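Local structure of penicillin binding protein 2X (Streptococcus thermophilus, 5U47) at residues V28-T34 against A212-K216; F153-A157 against Y267-L272; T187-Y193 against E206-A212. The protein is probably a transpeptidase that cross-links peptidoglycan strands during septal wall synthesis and is thought to be inactivated by beta-lactams. The protein carries 1 engineered substitution. All coordinates share one frame; numbering follows the deposited sequence.

Contact 1 of 3, residues V28-T34 against A212-K216; sequences VAAKRGT and AIDGK
The extended loop segments V28-T34 and A212-K216 run the same way, 18° apart end to end, and a nearly linear backbone hydrogen bond joins them, G215 N to K31 O at 2.9 Å (170° at the hydrogen). Two residues on, G33 CA lies 3.2 Å from K216 O, a CA-H...O contact to a buried carbonyl with no other partner in the model. The methyl groups of A30 and A212 meet, CB to CB, at 3.7 Å, and A30 CB also rests on I213 O. K31 extends fully, with CG anti to its own nitrogen (chi1 173°), and carries its aliphatic part past the D214 carboxylate, K31 CB standing 3.5 Å from D214 OD1. The opposite charges do not meet directly, since K31 NZ and D214 OD2 are 4.9 Å apart. One water bridges them, although its bond to NZ is weak, and a second links D214 OD1 to K31 N. The contact ties the loop between strands 26-28 and 35-36 to the one between strands 207-210 and 217-220, while R32 leads off to a salt bridge with E177 of helix 175-179 and a hydrogen bond to N181 of helix 181-184.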
loop_
_atom_site.group_PDB
_atom_site.type_symbol
_atom_site.label_atom_id
_atom_site.label_comp_id
_atom_site.label_asym_id
_atom_site.label_seq_id
_atom_site.Cartn_x
_atom_site.Cartn_y
_atom_site.Cartn_z
ATOM N N VAL A 28 -12.569 -6.587 27.493
ATOM C CA VAL A 28 -12.009 -7.838 26.987
ATOM C C VAL A 28 -11.794 -7.570 25.493
ATOM O O VAL A 28 -12.749 -7.376 24.735
ATOM C CB VAL A 28 -12.945 -9.045 27.227
ATOM C CG1 VAL A 28 -12.370 -10.320 26.627
ATOM C CG2 VAL A 28 -13.163 -9.252 28.711
ATOM N N ALA A 29 -10.536 -7.482 25.087
ATOM C CA ALA A 29 -10.212 -7.194 23.709
ATOM C C ALA A 29 -10.701 -8.303 22.801
ATOM O O ALA A 29 -10.573 -9.476 23.115
ATOM C CB ALA A 29 -8.707 -7.019 23.542
ATOM N N ALA A 30 -11.291 -7.917 21.690
ATOM C CA ALA A 30 -11.734 -8.871 20.691
ATOM C C ALA A 30 -10.519 -9.416 19.932
ATOM O O ALA A 30 -9.448 -8.792 19.903
ATOM C CB ALA A 30 -12.678 -8.185 19.713
ATOM N N LYS A 31 -10.687 -10.588 19.335
ATOM C CA LYS A 31 -9.670 -11.136 18.488
ATOM C C LYS A 31 -9.517 -10.197 17.267
ATOM O O LYS A 31 -10.498 -9.836 16.611
ATOM C CB LYS A 31 -10.070 -12.517 18.001
ATOM C CG LYS A 31 -9.109 -13.089 16.974
ATOM C CD LYS A 31 -9.587 -14.385 16.390
ATOM C CE LYS A 31 -8.575 -14.884 15.376
ATOM N NZ LYS A 31 -9.072 -16.094 14.667
ATOM N N ARG A 32 -8.285 -9.811 16.982
ATOM C CA ARG A 32 -7.991 -8.968 15.848
ATOM C C ARG A 32 -8.033 -9.815 14.582
ATOM O O ARG A 32 -7.570 -10.963 14.571
ATOM C CB ARG A 32 -6.608 -8.342 16.024
ATOM C CG ARG A 32 -6.214 -7.326 14.966
ATOM C CD ARG A 32 -4.882 -6.685 15.342
ATOM N NE ARG A 32 -4.455 -5.659 14.397
ATOM C CZ ARG A 32 -4.920 -4.414 14.374
ATOM N NH1 ARG A 32 -5.871 -4.018 15.230
ATOM N NH2 ARG A 32 -4.464 -3.561 13.480
ATOM N N GLY A 33 -8.557 -9.230 13.513
ATOM C CA GLY A 33 -8.654 -9.892 12.243
ATOM C C GLY A 33 -7.300 -10.321 11.724
ATOM O O GLY A 33 -6.271 -9.755 12.087
ATOM N N THR A 34 -7.321 -11.356 10.896
ATOM C CA THR A 34 -6.124 -11.888 10.287
ATOM C C THR A 34 -5.920 -11.179 8.962
ATOM O O THR A 34 -6.891 -10.866 8.276
ATOM C CB THR A 34 -6.286 -13.400 10.053
ATOM O OG1 THR A 34 -6.335 -14.045 11.309
ATOM C CG2 THR A 34 -5.140 -13.993 9.252
ATOM N N ALA A 212 -16.907 -10.597 23.162
ATOM C CA ALA A 212 -16.293 -9.760 22.145
ATOM C C ALA A 212 -16.712 -10.271 20.757
ATOM O O ALA A 212 -17.090 -11.424 20.619
ATOM C CB ALA A 212 -14.784 -9.790 22.294
ATOM N N ILE A 213 -16.682 -9.406 19.753
ATOM C CA ILE A 213 -17.004 -9.792 18.365
ATOM C C ILE A 213 -15.706 -9.666 17.552
ATOM O O ILE A 213 -15.121 -8.598 17.505
ATOM C CB ILE A 213 -18.095 -8.889 17.762
ATOM C CG1 ILE A 213 -19.394 -9.006 18.582
ATOM C CG2 ILE A 213 -18.365 -9.255 16.299
ATOM C CD1 ILE A 213 -20.421 -7.947 18.219
ATOM N N ASP A 214 -15.263 -10.758 16.941
ATOM C CA ASP A 214 -13.999 -10.774 16.195
ATOM C C ASP A 214 -13.907 -9.689 15.121
ATOM O O ASP A 214 -14.899 -9.306 14.523
ATOM C CB ASP A 214 -13.802 -12.121 15.489
ATOM C CG ASP A 214 -13.612 -13.293 16.451
ATOM O OD1 ASP A 214 -13.503 -13.104 17.680
ATOM O OD2 ASP A 214 -13.542 -14.423 15.941
ATOM N N GLY A 215 -12.692 -9.218 14.873
ATOM C CA GLY A 215 -12.457 -8.262 13.820
ATOM C C GLY A 215 -12.628 -8.951 12.473
ATOM O O GLY A 215 -12.707 -10.166 12.393
ATOM N N LYS A 216 -12.712 -8.158 11.414
ATOM C CA LYS A 216 -12.858 -8.705 10.075
ATOM C C LYS A 216 -11.497 -9.110 9.540
ATOM O O LYS A 216 -10.471 -8.558 9.930
ATOM C CB LYS A 216 -13.538 -7.684 9.172
ATOM C CG LYS A 216 -14.994 -7.438 9.580
ATOM C CD LYS A 216 -15.629 -6.327 8.795
ATOM C CE LYS A 216 -17.084 -6.113 9.206
ATOM N NZ LYS A 216 -17.706 -4.984 8.431
HETATM O O HOH W 1 -12.000 -14.784 13.733
HETATM O O HOH W 2 -13.263 -11.653 19.779
#

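Contact 2 of 3, residues F153-A157 against Y267-L272; sequences FLGRA and YNSDTL
An Asx turn at N268 bends the 267-272 loop that R156 meets, and the contact lies where the end of helix 151-154 and the residues after it, in the part of the chain belonging to the dimerisation domain family, meet a loop of the transpeptidase domain. In the turn, N268 OD1 accepts from D270 N at 2.8 Å, in the carbonyl plane, and from T271 N, which stands above that plane. L272 N closes back on N268 O, and the resulting bend presents the carbonyl of S269 to the arginine. R156 NH1 donates to S269 O at 2.7 Å; the donor lies nearly in line with the C=O, but the bond is bent at the hydrogen (142°). A bend at chi2 (-77°) and another at chi3 fold the arginine chain so that its head reaches this carbonyl. L272 covers one face of the guanidinium with CD2, 3.6 Å from R156 NE and displaced toward the rim of the group. NE is also in a salt bridge to E158, so the head is held from beyond S269 O as well. Y267 brings its hydroxyl to 3.9 Å from R156 CG, the two side chains crossing obliquely with the ring plane 72° from the guanidinium. A water joins the segments, donating to G155 O and accepting from Y267 OH and S269 OG, each at 2.7 Å. G155, with positive phi, is where the chain leaves helix 151-154 for strand 157-161; S151 of that helix bonds to Y267 O and S269 OG, and F153 packs on L176 of helix 175-179.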
loop_
_atom_site.group_PDB
_atom_site.type_symbol
_atom_site.label_atom_id
_atom_site.label_comp_id
_atom_site.label_asym_id
_atom_site.label_seq_id
_atom_site.Cartn_x
_atom_site.Cartn_y
_atom_site.Cartn_z
ATOM N N PHE A 153 5.023 -2.501 4.396
ATOM C CA PHE A 153 3.632 -2.500 3.925
ATOM C C PHE A 153 2.645 -2.978 5.020
ATOM O O PHE A 153 1.624 -2.313 5.292
ATOM C CB PHE A 153 3.529 -3.357 2.684
ATOM C CG PHE A 153 2.122 -3.666 2.269
ATOM C CD1 PHE A 153 1.363 -2.727 1.583
ATOM C CD2 PHE A 153 1.567 -4.906 2.553
ATOM C CE1 PHE A 153 0.065 -3.029 1.189
ATOM C CE2 PHE A 153 0.269 -5.221 2.149
ATOM C CZ PHE A 153 -0.477 -4.276 1.469
ATOM N N LEU A 154 2.963 -4.111 5.641
ATOM C CA LEU A 154 2.100 -4.684 6.681
ATOM C C LEU A 154 2.018 -3.822 7.920
ATOM O O LEU A 154 0.951 -3.649 8.484
ATOM C CB LEU A 154 2.585 -6.079 7.086
ATOM C CG LEU A 154 2.490 -7.171 6.033
ATOM C CD1 LEU A 154 3.172 -8.435 6.529
ATOM C CD2 LEU A 154 1.043 -7.439 5.669
ATOM N N GLY A 155 3.146 -3.275 8.341
ATOM C CA GLY A 155 3.177 -2.522 9.567
ATOM C C GLY A 155 3.085 -3.449 10.770
ATOM O O GLY A 155 3.216 -4.676 10.650
ATOM N N ARG A 156 2.856 -2.843 11.934
ATOM C CA ARG A 156 2.795 -3.556 13.216
ATOM C C ARG A 156 1.577 -3.164 14.046
ATOM O O ARG A 156 1.163 -2.003 14.033
ATOM C CB ARG A 156 4.036 -3.209 14.057
ATOM C CG ARG A 156 5.339 -3.877 13.619
ATOM C CD ARG A 156 5.430 -5.338 14.043
ATOM N NE ARG A 156 5.454 -5.441 15.509
ATOM C CZ ARG A 156 5.719 -6.551 16.211
ATOM N NH1 ARG A 156 6.010 -7.701 15.615
ATOM N NH2 ARG A 156 5.701 -6.497 17.539
ATOM N N ALA A 157 1.019 -4.154 14.737
ATOM C CA ALA A 157 -0.025 -3.970 15.746
ATOM C C ALA A 157 0.699 -4.367 17.040
ATOM O O ALA A 157 1.409 -5.386 17.074
ATOM C CB ALA A 157 -1.208 -4.865 15.489
ATOM N N TYR A 267 13.012 -4.753 7.809
ATOM C CA TYR A 267 13.129 -5.460 9.080
ATOM C C TYR A 267 12.294 -6.743 9.079
ATOM O O TYR A 267 11.395 -6.931 8.238
ATOM C CB TYR A 267 12.676 -4.557 10.250
ATOM C CG TYR A 267 11.205 -4.162 10.242
ATOM C CD1 TYR A 267 10.759 -3.066 9.513
ATOM C CD2 TYR A 267 10.261 -4.868 10.995
ATOM C CE1 TYR A 267 9.410 -2.698 9.505
ATOM C CE2 TYR A 267 8.925 -4.507 11.007
ATOM C CZ TYR A 267 8.504 -3.408 10.259
ATOM O OH TYR A 267 7.174 -3.038 10.260
ATOM N N ASN A 268 12.597 -7.620 10.025
ATOM C CA ASN A 268 11.803 -8.843 10.230
ATOM C C ASN A 268 10.553 -8.439 11.005
ATOM O O ASN A 268 10.655 -7.953 12.142
ATOM C CB ASN A 268 12.610 -9.879 10.994
ATOM C CG ASN A 268 11.865 -11.192 11.163
ATOM O OD1 ASN A 268 10.697 -11.218 11.580
ATOM N ND2 ASN A 268 12.540 -12.291 10.840
ATOM N N SER A 269 9.376 -8.629 10.404
ATOM C CA SER A 269 8.109 -8.226 11.052
ATOM C C SER A 269 7.764 -8.940 12.355
ATOM O O SER A 269 7.062 -8.364 13.218
ATOM C CB SER A 269 6.927 -8.374 10.078
ATOM O OG SER A 269 7.012 -7.428 9.029
ATOM N N ASP A 270 8.229 -10.175 12.509
ATOM C CA ASP A 270 7.912 -10.962 13.695
ATOM C C ASP A 270 8.831 -10.604 14.868
ATOM O O ASP A 270 8.383 -10.574 15.986
ATOM C CB ASP A 270 8.026 -12.456 13.389
ATOM C CG ASP A 270 7.209 -13.338 14.363
ATOM O OD1 ASP A 270 6.017 -13.039 14.644
ATOM O OD2 ASP A 270 7.744 -14.365 14.817
ATOM N N THR A 271 10.099 -10.316 14.592
ATOM C CA THR A 271 11.095 -10.028 15.641
ATOM C C THR A 271 11.585 -8.573 15.745
ATOM O O THR A 271 12.261 -8.222 16.708
ATOM C CB THR A 271 12.345 -10.889 15.413
ATOM O OG1 THR A 271 13.055 -10.420 14.265
ATOM C CG2 THR A 271 11.963 -12.345 15.212
ATOM N N LEU A 272 11.248 -7.756 14.752
ATOM C CA LEU A 272 11.671 -6.345 14.653
ATOM C C LEU A 272 13.160 -6.164 14.362
ATOM O O LEU A 272 13.644 -5.036 14.300
ATOM C CB LEU A 272 11.256 -5.522 15.876
ATOM C CG LEU A 272 9.755 -5.515 16.181
ATOM C CD1 LEU A 272 9.471 -4.648 17.399
ATOM C CD2 LEU A 272 8.961 -5.018 14.987
HETATM O O HOH W 3 5.787 -5.336 10.289
#

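Contact 3 of 3, residues T187-Y193 against E206-A212; sequences TDGEAIY and ETITKEA
E190 O is the polar centre of this pairing: T209 N reaches it at 2.9 Å and K210 N at 3.2 Å, both from the same face of the carbonyl plane, and T209 OG1 adds a weak third bond. The neighbouring E190 N donates to K210 O at 2.8 Å, meeting a lone pair in the carbonyl plane. Further along, I192 and T207 exchange a reciprocal pair, I192 N to T207 O at 3.0 Å and T207 N to I192 O at 3.2 Å. Because T209 and K210 both face E190, the register slips by one residue between E190 and A191, which defines a classic beta bulge in strand 207-210 of an antiparallel hairpin. That strand forms one edge of a three-stranded sheet; 189-192 is central and 26-28 lies beyond it. At G189 the strands close in, with G189 CA 3.1 Å from K210 O. E190 and K210 pack CB to CB at 3.6 Å, and the T209 methyl crosses the I192 side chain at about a right angle, T209 CG2 to I192 CG1 3.8 Å. In the non-hydrogen-bonded pair, A191 CB lies over I208 CA. At the far end E206 runs alongside Y193, although the close placing of the two is doubtful, while Y193 OH bonds to E137. Near T187, a water lies within hydrogen-bonding distance of D188 O and E211 O.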
loop_
_atom_site.group_PDB
_atom_site.type_symbol
_atom_site.label_atom_id
_atom_site.label_comp_id
_atom_site.label_asym_id
_atom_site.label_seq_id
_atom_site.Cartn_x
_atom_site.Cartn_y
_atom_site.Cartn_z
ATOM N N THR A 187 -15.271 -5.776 18.102
ATOM C CA THR A 187 -16.004 -5.027 19.095
ATOM C C THR A 187 -15.616 -5.656 20.408
ATOM O O THR A 187 -15.775 -6.865 20.616
ATOM C CB THR A 187 -17.520 -5.104 18.847
ATOM O OG1 THR A 187 -17.786 -4.597 17.532
ATOM C CG2 THR A 187 -18.311 -4.289 19.896
ATOM N N ASP A 188 -15.091 -4.837 21.297
ATOM C CA ASP A 188 -14.659 -5.329 22.585
ATOM C C ASP A 188 -15.767 -5.963 23.428
ATOM O O ASP A 188 -16.945 -5.638 23.298
ATOM C CB ASP A 188 -14.005 -4.211 23.379
ATOM C CG ASP A 188 -12.663 -3.799 22.814
ATOM O OD1 ASP A 188 -12.014 -4.605 22.079
ATOM O OD2 ASP A 188 -12.241 -2.665 23.118
ATOM N N GLY A 189 -15.343 -6.918 24.253
ATOM C CA GLY A 189 -16.202 -7.613 25.186
ATOM C C GLY A 189 -16.085 -6.939 26.537
ATOM O O GLY A 189 -15.459 -5.892 26.661
ATOM N N GLU A 190 -16.653 -7.561 27.557
ATOM C CA GLU A 190 -16.663 -6.980 28.876
ATOM C C GLU A 190 -16.646 -8.118 29.881
ATOM O O GLU A 190 -17.222 -9.178 29.627
ATOM C CB GLU A 190 -17.954 -6.167 29.029
ATOM C CG GLU A 190 -17.868 -4.973 29.956
ATOM C CD GLU A 190 -17.170 -3.771 29.329
ATOM O OE1 GLU A 190 -16.617 -2.940 30.081
ATOM O OE2 GLU A 190 -17.178 -3.638 28.091
ATOM N N ALA A 191 -15.972 -7.917 31.005
ATOM C CA ALA A 191 -15.948 -8.925 32.051
ATOM C C ALA A 191 -15.831 -8.295 33.426
ATOM O O ALA A 191 -15.406 -7.143 33.577
ATOM C CB ALA A 191 -14.801 -9.893 31.831
ATOM N N ILE A 192 -16.231 -9.064 34.424
ATOM C CA ILE A 192 -16.118 -8.665 35.807
ATOM C C ILE A 192 -14.981 -9.499 36.379
ATOM O O ILE A 192 -15.070 -10.722 36.445
ATOM C CB ILE A 192 -17.411 -8.936 36.610
ATOM C CG1 ILE A 192 -18.580 -8.174 35.989
ATOM C CG2 ILE A 192 -17.222 -8.541 38.066
ATOM C CD1 ILE A 192 -19.922 -8.480 36.621
ATOM N N TYR A 193 -13.902 -8.836 36.747
ATOM C CA TYR A 193 -12.792 -9.517 37.400
ATOM C C TYR A 193 -13.031 -9.396 38.866
ATOM O O TYR A 193 -13.641 -8.441 39.301
ATOM C CB TYR A 193 -11.467 -8.819 37.107
ATOM C CG TYR A 193 -10.876 -9.082 35.763
ATOM C CD1 TYR A 193 -11.481 -8.613 34.601
ATOM C CD2 TYR A 193 -9.667 -9.767 35.643
ATOM C CE1 TYR A 193 -10.914 -8.848 33.354
ATOM C CE2 TYR A 193 -9.085 -9.982 34.408
ATOM C CZ TYR A 193 -9.718 -9.532 33.267
ATOM O OH TYR A 193 -9.145 -9.771 32.045
ATOM N N GLU A 206 -11.814 -13.783 35.843
ATOM C CA GLU A 206 -12.911 -13.241 35.003
ATOM C C GLU A 206 -14.144 -14.064 34.784
ATOM O O GLU A 206 -14.084 -15.284 34.634
ATOM C CB GLU A 206 -12.455 -12.978 33.541
ATOM C CG GLU A 206 -11.196 -12.206 33.368
ATOM C CD GLU A 206 -9.969 -13.061 33.575
ATOM O OE1 GLU A 206 -9.553 -13.749 32.625
ATOM O OE2 GLU A 206 -9.418 -13.016 34.691
ATOM N N THR A 207 -15.253 -13.340 34.687
ATOM C CA THR A 207 -16.520 -13.882 34.281
ATOM C C THR A 207 -16.904 -12.942 33.147
ATOM O O THR A 207 -17.129 -11.762 33.374
ATOM C CB THR A 207 -17.593 -13.822 35.384
ATOM O OG1 THR A 207 -17.228 -14.684 36.463
ATOM C CG2 THR A 207 -18.953 -14.258 34.829
ATOM N N ILE A 208 -16.921 -13.459 31.925
ATOM C CA ILE A 208 -17.297 -12.668 30.760
ATOM C C ILE A 208 -18.786 -12.358 30.856
ATOM O O ILE A 208 -19.590 -13.242 31.145
ATOM C CB ILE A 208 -16.944 -13.397 29.448
ATOM C CG1 ILE A 208 -15.408 -13.480 29.328
ATOM C CG2 ILE A 208 -17.554 -12.680 28.250
ATOM C CD1 ILE A 208 -14.887 -14.310 28.171
ATOM N N THR A 209 -19.134 -11.092 30.661
ATOM C CA THR A 209 -20.529 -10.658 30.719
ATOM C C THR A 209 -21.043 -10.233 29.350
ATOM O O THR A 209 -22.258 -10.284 29.087
ATOM C CB THR A 209 -20.710 -9.526 31.732
ATOM O OG1 THR A 209 -19.884 -8.413 31.381
ATOM C CG2 THR A 209 -20.346 -10.015 33.117
ATOM N N LYS A 210 -20.124 -9.762 28.509
ATOM C CA LYS A 210 -20.430 -9.385 27.135
ATOM C C LYS A 210 -19.335 -9.993 26.256
ATOM O O LYS A 210 -18.169 -9.668 26.426
ATOM C CB LYS A 210 -20.421 -7.874 26.964
ATOM C CG LYS A 210 -20.755 -7.436 25.553
ATOM C CD LYS A 210 -20.761 -5.930 25.414
ATOM C CE LYS A 210 -21.310 -5.553 24.045
ATOM N NZ LYS A 210 -21.312 -4.086 23.784
ATOM N N GLU A 211 -19.714 -10.869 25.338
ATOM C CA GLU A 211 -18.759 -11.504 24.443
ATOM C C GLU A 211 -18.207 -10.512 23.425
ATOM O O GLU A 211 -18.945 -9.688 22.885
ATOM C CB GLU A 211 -19.415 -12.671 23.683
ATOM C CG GLU A 211 -19.707 -13.911 24.508
ATOM C CD GLU A 211 -18.456 -14.605 25.026
ATOM O OE1 GLU A 211 -17.382 -14.495 24.403
ATOM O OE2 GLU A 211 -18.553 -15.285 26.063
ATOM N N ALA A 212 -16.907 -10.597 23.162
ATOM C CA ALA A 212 -16.293 -9.760 22.145
ATOM C C ALA A 212 -16.712 -10.271 20.757
ATOM O O ALA A 212 -17.090 -11.424 20.619
ATOM C CB ALA A 212 -14.784 -9.790 22.294
HETATM O O HOH W 4 -18.847 -7.074 21.843
#

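Overall arrangement
From the N terminus the chain leaves strand 26-28 through 28-34, whose partner 212-216 arrives only 178 residues later, so contact 1 closes a long loop. Within it, 187-193 pairs with 206-212 across a short connection; contact 3 thus lies within the loop of contact 1, meeting it at A212, and also within that of contact 2, which opens at 153-157 and closes at 267-272. Contacts 1 and 2 cross, their segments alternating, and R32 NE packs on A157 CB at 3.5 Å. Contacts 1 and 3 also join through V28 O with G189 N and T187 O with I213 N. Contact 3 pairs the hairpin strands, contact 1 joins the loops that leave the three-stranded sheet, and contact 2 ties the end of helix 151-154 to a loop of the transpeptidase domain.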